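PDB 5K9A: putative fimbrial associated sortase-like protein from Corynebacterium diphtheriae, which probably acts as a class C sortase, a membrane-anchored cysteine transpeptidase of the kind that joins pilin subunits into pili. Local coordinates for residues 79-84 with 146-151; 122-127 with 184-189. One frame throughout, in Å; residues are numbered along the deposited sequence. Where two conformers were deposited one is given.

How the contacts relate
Four strands of one sortase barrel, drawn from a longer membrane protein, supply both contacts. Along the chain the segments alternate: 79-84, 122-127, 146-151, then 184-189, with each pairing joining strands that are distant in sequence. Contact 1 pairs the first and last strands in the sheet order and so closes the barrel, whereas contact 2 is a parallel pair that carries the predicted active-site residues His127 and Cys189. Their centres lie about 13 Å apart, yet the two meet in the barrel interior, where Leu186 of contact 2 packs on Ile81, Ile83 and Ile148 of contact 1. One hydrophobic core thus links the closing seam with the strands that bear the predicted catalytic pair.

Contact 1. Residues 79-84 with 146-151; sequences ASISIP and DPIYIT
Ile81 lies against the methyls of Ile148 and Ile150, and its chain can be traced atom by atom. CB is flanked by Tyr149 O and by CD1 of Ile150, the latter at 4.1 Å. With CG1 anti to the backbone N (chi1 -173°), the chain leans toward the opposing strand, and CG1 of Ile81 comes within 3.6 Å of Tyr149 O, with Ile148 CG2 and Ile150 CD1 a little farther off. The extended second torsion (176°) then carries Ile81 CD1 to Ile148 CG2, 3.6 Å away, and lays the same tip against Ile150 CD1. It also rests on Leu186 of strand 183-190.

The backbones run antiparallel at 162°. Ser80 with Thr151 and Ser82 with Tyr149 are hydrogen-bonded pairs, framing the non-hydrogen-bonded pair Ile81 and Ile150; Tyr149 N reaches Ser82 O at 2.9 Å. This is the seam of the eight-stranded sortase barrel, where strand 77-83 meets strand 147-152. Ile81 and Ile150 share the inner face, where Ile83 and Ile148 also reach Leu186.

The other face carries Ser80, Ser82, Tyr149 and Thr151. Pro84 stands roughly at a right angle to Tyr149, and Pro84 CG meets the ring edge at Tyr149 CE2 (3.9 Å). Ser82 O borders the same ring, also near its plane. Hydrogen bonds from OH to Asp212 and Asn214 anchor the phenol tip. At the opposite end of the pairing, Ser80 OG sits 3.5 Å from Thr151 CB, but its hydrogen-bond partner is Glu16 of the second subunit.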
loop_
_atom_site.group_PDB
_atom_site.type_symbol
_atom_site.label_atom_id
_atom_site.label_comp_id
_atom_site.label_asym_id
_atom_site.label_seq_id
_atom_site.Cartn_x
_atom_site.Cartn_y
_atom_site.Cartn_z
ATOM N N ALA A 79 -3.502 -10.860 -2.498
ATOM C CA ALA A 79 -3.627 -11.403 -3.832
ATOM C C ALA A 79 -4.603 -10.548 -4.634
ATOM O O ALA A 79 -5.334 -9.735 -4.069
ATOM C CB ALA A 79 -4.149 -12.826 -3.803
ATOM N N SER A 80 -4.598 -10.701 -5.949
ATOM C CA SER A 80 -5.619 -10.069 -6.754
ATOM C C SER A 80 -6.318 -11.126 -7.557
ATOM O O SER A 80 -5.780 -12.242 -7.813
ATOM C CB SER A 80 -5.030 -9.055 -7.698
ATOM O OG SER A 80 -4.239 -9.687 -8.631
ATOM N N ILE A 81 -7.495 -10.759 -8.011
ATOM C CA ILE A 81 -8.259 -11.616 -8.837
ATOM C C ILE A 81 -8.823 -10.905 -10.047
ATOM O O ILE A 81 -9.281 -9.769 -9.981
ATOM C CB ILE A 81 -9.351 -12.267 -7.986
ATOM C CG1 ILE A 81 -10.083 -13.341 -8.804
ATOM C CG2 ILE A 81 -10.349 -11.222 -7.508
ATOM C CD1 ILE A 81 -11.128 -14.107 -7.999
ATOM N N SER A 82 -8.841 -11.602 -11.161
ATOM C CA SER A 82 -9.417 -11.111 -12.378
ATOM C C SER A 82 -10.413 -12.108 -12.964
ATOM O O SER A 82 -10.089 -13.287 -13.104
ATOM C CB SER A 82 -8.255 -10.836 -13.358
ATOM O OG SER A 82 -8.828 -10.463 -14.584
ATOM N N ILE A 83 -11.617 -11.639 -13.299
ATOM C CA ILE A 83 -12.681 -12.449 -13.900
ATOM C C ILE A 83 -13.130 -11.714 -15.149
ATOM O O ILE A 83 -14.059 -10.863 -15.104
ATOM C CB ILE A 83 -13.853 -12.629 -12.939
ATOM C CG1 ILE A 83 -13.348 -13.111 -11.598
ATOM C CG2 ILE A 83 -14.831 -13.642 -13.461
ATOM C CD1 ILE A 83 -14.372 -13.060 -10.484
ATOM N N PRO A 84 -12.435 -11.956 -16.254
ATOM C CA PRO A 84 -12.658 -11.031 -17.361
ATOM C C PRO A 84 -14.029 -11.118 -17.986
ATOM O O PRO A 84 -14.496 -10.120 -18.493
ATOM C CB PRO A 84 -11.590 -11.394 -18.411
ATOM C CG PRO A 84 -10.938 -12.677 -17.922
ATOM C CD PRO A 84 -11.265 -12.809 -16.448
ATOM N N ASP A 146 -16.004 -20.288 -17.483
ATOM C CA ASP A 146 -15.315 -18.979 -17.409
ATOM C C ASP A 146 -13.994 -19.057 -16.640
ATOM O O ASP A 146 -13.937 -19.724 -15.622
ATOM C CB ASP A 146 -16.203 -17.936 -16.753
ATOM C CG ASP A 146 -17.370 -17.437 -17.681
ATOM O OD1 ASP A 146 -17.431 -17.867 -18.862
ATOM O OD2 ASP A 146 -18.196 -16.599 -17.224
ATOM N N PRO A 147 -12.943 -18.329 -17.107
ATOM C CA PRO A 147 -11.685 -18.328 -16.373
ATOM C C PRO A 147 -11.618 -17.303 -15.249
ATOM O O PRO A 147 -12.265 -16.221 -15.297
ATOM C CB PRO A 147 -10.661 -18.012 -17.449
ATOM C CG PRO A 147 -11.383 -17.090 -18.379
ATOM C CD PRO A 147 -12.822 -17.591 -18.390
ATOM N N ILE A 148 -10.821 -17.649 -14.247
ATOM C CA ILE A 148 -10.516 -16.804 -13.105
ATOM C C ILE A 148 -9.022 -16.792 -12.922
ATOM O O ILE A 148 -8.390 -17.870 -12.927
ATOM C CB ILE A 148 -11.183 -17.353 -11.846
ATOM C CG1 ILE A 148 -12.725 -17.303 -11.972
ATOM C CG2 ILE A 148 -10.713 -16.634 -10.587
ATOM C CD1 ILE A 148 -13.442 -18.104 -10.914
ATOM N N TYR A 149 -8.423 -15.618 -12.790
ATOM C CA TYR A 149 -6.991 -15.523 -12.615
ATOM C C TYR A 149 -6.682 -14.952 -11.236
ATOM O O TYR A 149 -7.171 -13.880 -10.884
ATOM C CB TYR A 149 -6.386 -14.637 -13.715
ATOM C CG TYR A 149 -6.676 -15.123 -15.109
ATOM C CD1 TYR A 149 -5.791 -15.951 -15.776
ATOM C CD2 TYR A 149 -7.840 -14.776 -15.751
ATOM C CE1 TYR A 149 -6.072 -16.424 -17.053
ATOM C CE2 TYR A 149 -8.104 -15.203 -17.029
ATOM C CZ TYR A 149 -7.231 -16.062 -17.668
ATOM O OH TYR A 149 -7.532 -16.533 -18.950
ATOM N N ILE A 150 -5.866 -15.641 -10.469
ATOM C CA ILE A 150 -5.395 -15.167 -9.198
ATOM C C ILE A 150 -3.924 -14.809 -9.391
ATOM O O ILE A 150 -3.123 -15.617 -9.896
ATOM C CB ILE A 150 -5.456 -16.239 -8.119
ATOM C CG1 ILE A 150 -6.877 -16.771 -7.861
ATOM C CG2 ILE A 150 -4.808 -15.778 -6.827
ATOM C CD1 ILE A 150 -7.722 -15.871 -7.021
ATOM N N THR A 151 -3.508 -13.656 -8.872
ATOM C CA THR A 151 -2.079 -13.286 -8.872
ATOM C C THR A 151 -1.661 -13.153 -7.422
ATOM O O THR A 151 -2.325 -12.462 -6.625
ATOM C CB THR A 151 -1.827 -11.986 -9.663
ATOM O OG1 THR A 151 -2.276 -12.205 -11.015
ATOM C CG2 THR A 151 -0.326 -11.581 -9.704
#

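Contact 2. Residues 122-127 with 184-189; sequences PVITGH and ITLITC
Ile124 and Leu186 lie side by side and point the same way, with Leu186 CD2 against Ile124 CB at 3.8 Å. They belong to a parallel strand pair of the sortase barrel, 123-125 with 183-190, in which His127, the predicted proton donor/acceptor, follows the first strand and Cys189, the predicted acyl-thioester nucleophile, sits near the end of the second. The Leu186 side chain faces the barrel interior.

On the other face Ile187 is the central piece. Its CG1 extends anti to the backbone N (chi1 -176°), leaving CG2 turned toward the neighbouring strand. That methyl, Ile187 CG2, lies 3.7 Å from Val123 CG1, the two side chains meeting at a slant, and 3.6 Å from Thr125 OG1, whose side chain runs alongside in the same direction. Thr125 OG1 is thus buried against a methyl, with no polar partner in the model. Leu101 of helix 98-103 and Trp50 pack over Thr125. Trp50 also meets the His127 ring, the two planes inclined at about 45°, an arrangement consistent with the N-terminal lid of class C sortases.

Four nearly straight backbone bonds tie the strands in register, alternating direction from Thr185 N to Pro122 O as far as Gly126 N to Ile187 O (3.0 Å). Beyond Ile187 a side chain takes over the linking: Thr188 OG1, which is also hydrogen-bonded with Ser128 OG, donates to Gly126 O across 2.7 Å, approaching from 32° off the carbonyl plane.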
loop_
_atom_site.group_PDB
_atom_site.type_symbol
_atom_site.label_atom_id
_atom_site.label_comp_id
_atom_site.label_asym_id
_atom_site.label_seq_id
_atom_site.Cartn_x
_atom_site.Cartn_y
_atom_site.Cartn_z
ATOM N N PRO A 122 -9.523 -22.309 -1.035
ATOM C CA PRO A 122 -9.763 -20.934 -0.624
ATOM C C PRO A 122 -11.165 -20.491 -0.949
ATOM O O PRO A 122 -11.708 -20.855 -1.989
ATOM C CB PRO A 122 -8.784 -20.114 -1.487
ATOM C CG PRO A 122 -7.798 -21.121 -2.020
ATOM C CD PRO A 122 -8.450 -22.440 -2.036
ATOM N N VAL A 123 -11.727 -19.718 -0.058
ATOM C CA VAL A 123 -13.026 -19.081 -0.283
ATOM C C VAL A 123 -12.852 -17.555 -0.254
ATOM O O VAL A 123 -12.368 -17.012 0.732
ATOM C CB VAL A 123 -13.945 -19.497 0.817
ATOM C CG1 VAL A 123 -15.308 -18.853 0.595
ATOM C CG2 VAL A 123 -14.079 -21.040 0.818
ATOM N N ILE A 124 -13.174 -16.907 -1.356
ATOM C CA ILE A 124 -12.973 -15.493 -1.537
ATOM C C ILE A 124 -14.389 -14.854 -1.518
ATOM O O ILE A 124 -15.305 -15.268 -2.277
ATOM C CB ILE A 124 -12.337 -15.210 -2.915
ATOM C CG1 ILE A 124 -11.016 -15.978 -3.134
ATOM C CG2 ILE A 124 -12.166 -13.732 -3.122
ATOM C CD1 ILE A 124 -10.088 -15.805 -1.997
ATOM N N THR A 125 -14.553 -13.895 -0.645
ATOM C CA THR A 125 -15.829 -13.303 -0.275
ATOM C C THR A 125 -15.982 -11.909 -0.798
ATOM O O THR A 125 -15.052 -11.078 -0.677
ATOM C CB THR A 125 -15.843 -13.190 1.235
ATOM O OG1 THR A 125 -15.715 -14.526 1.757
ATOM C CG2 THR A 125 -17.097 -12.587 1.729
ATOM N N GLY A 126 -17.119 -11.608 -1.410
ATOM C CA GLY A 126 -17.417 -10.205 -1.776
ATOM C C GLY A 126 -18.870 -9.867 -1.584
ATOM O O GLY A 126 -19.754 -10.719 -1.705
ATOM N N HIS A 127 -19.129 -8.619 -1.286
ATOM C CA HIS A 127 -20.495 -8.123 -1.217
ATOM C C HIS A 127 -21.125 -8.051 -2.594
ATOM O O HIS A 127 -20.487 -7.909 -3.617
ATOM C CB HIS A 127 -20.532 -6.690 -0.725
ATOM C CG HIS A 127 -20.425 -6.506 0.737
ATOM N ND1 HIS A 127 -21.230 -7.165 1.632
ATOM C CD2 HIS A 127 -19.676 -5.636 1.470
ATOM C CE1 HIS A 127 -20.938 -6.784 2.861
ATOM N NE2 HIS A 127 -20.011 -5.835 2.794
ATOM N N ILE A 184 -11.106 -23.304 -5.927
ATOM C CA ILE A 184 -11.469 -22.078 -5.204
ATOM C C ILE A 184 -12.966 -21.868 -5.323
ATOM O O ILE A 184 -13.572 -22.293 -6.293
ATOM C CB ILE A 184 -10.822 -20.793 -5.753
ATOM C CG1 ILE A 184 -11.096 -20.643 -7.253
ATOM C CG2 ILE A 184 -9.333 -20.793 -5.519
ATOM C CD1 ILE A 184 -10.813 -19.246 -7.794
ATOM N N THR A 185 -13.536 -21.187 -4.340
ATOM C CA THR A 185 -14.927 -20.753 -4.442
ATOM C C THR A 185 -15.017 -19.264 -4.190
ATOM O O THR A 185 -14.382 -18.739 -3.266
ATOM C CB THR A 185 -15.871 -21.562 -3.477
ATOM O OG1 THR A 185 -16.133 -22.898 -3.977
ATOM C CG2 THR A 185 -17.221 -20.912 -3.350
ATOM N N LEU A 186 -15.789 -18.601 -5.040
ATOM C CA LEU A 186 -16.225 -17.231 -4.842
ATOM C C LEU A 186 -17.615 -17.197 -4.262
ATOM O O LEU A 186 -18.538 -17.759 -4.836
ATOM C CB LEU A 186 -16.206 -16.465 -6.150
ATOM C CG LEU A 186 -14.946 -16.701 -7.031
ATOM C CD1 LEU A 186 -15.038 -15.829 -8.281
ATOM C CD2 LEU A 186 -13.679 -16.415 -6.295
ATOM N N ILE A 187 -17.793 -16.462 -3.170
ATOM C CA ILE A 187 -19.058 -16.402 -2.471
ATOM C C ILE A 187 -19.585 -14.966 -2.333
ATOM O O ILE A 187 -18.832 -14.003 -2.035
ATOM C CB ILE A 187 -18.948 -17.140 -1.126
ATOM C CG1 ILE A 187 -20.272 -17.175 -0.410
ATOM C CG2 ILE A 187 -17.977 -16.481 -0.170
ATOM C CD1 ILE A 187 -20.237 -17.995 0.876
ATOM N N THR A 188 -20.877 -14.789 -2.598
ATOM C CA THR A 188 -21.535 -13.543 -2.300
ATOM C C THR A 188 -22.941 -13.845 -1.786
ATOM O O THR A 188 -23.357 -14.998 -1.744
ATOM C CB THR A 188 -21.580 -12.626 -3.535
ATOM O OG1 THR A 188 -21.973 -11.296 -3.117
ATOM C CG2 THR A 188 -22.549 -13.122 -4.590
ATOM N N CYS A 189 -23.669 -12.827 -1.351
ATOM C CA CYS A 189 -25.021 -13.042 -0.855
ATOM C C CYS A 189 -26.063 -12.773 -1.919
ATOM O O CYS A 189 -25.833 -12.016 -2.873
ATOM C CB CYS A 189 -25.365 -12.193 0.343
ATOM S SG CYS A 189 -24.286 -12.451 1.735
#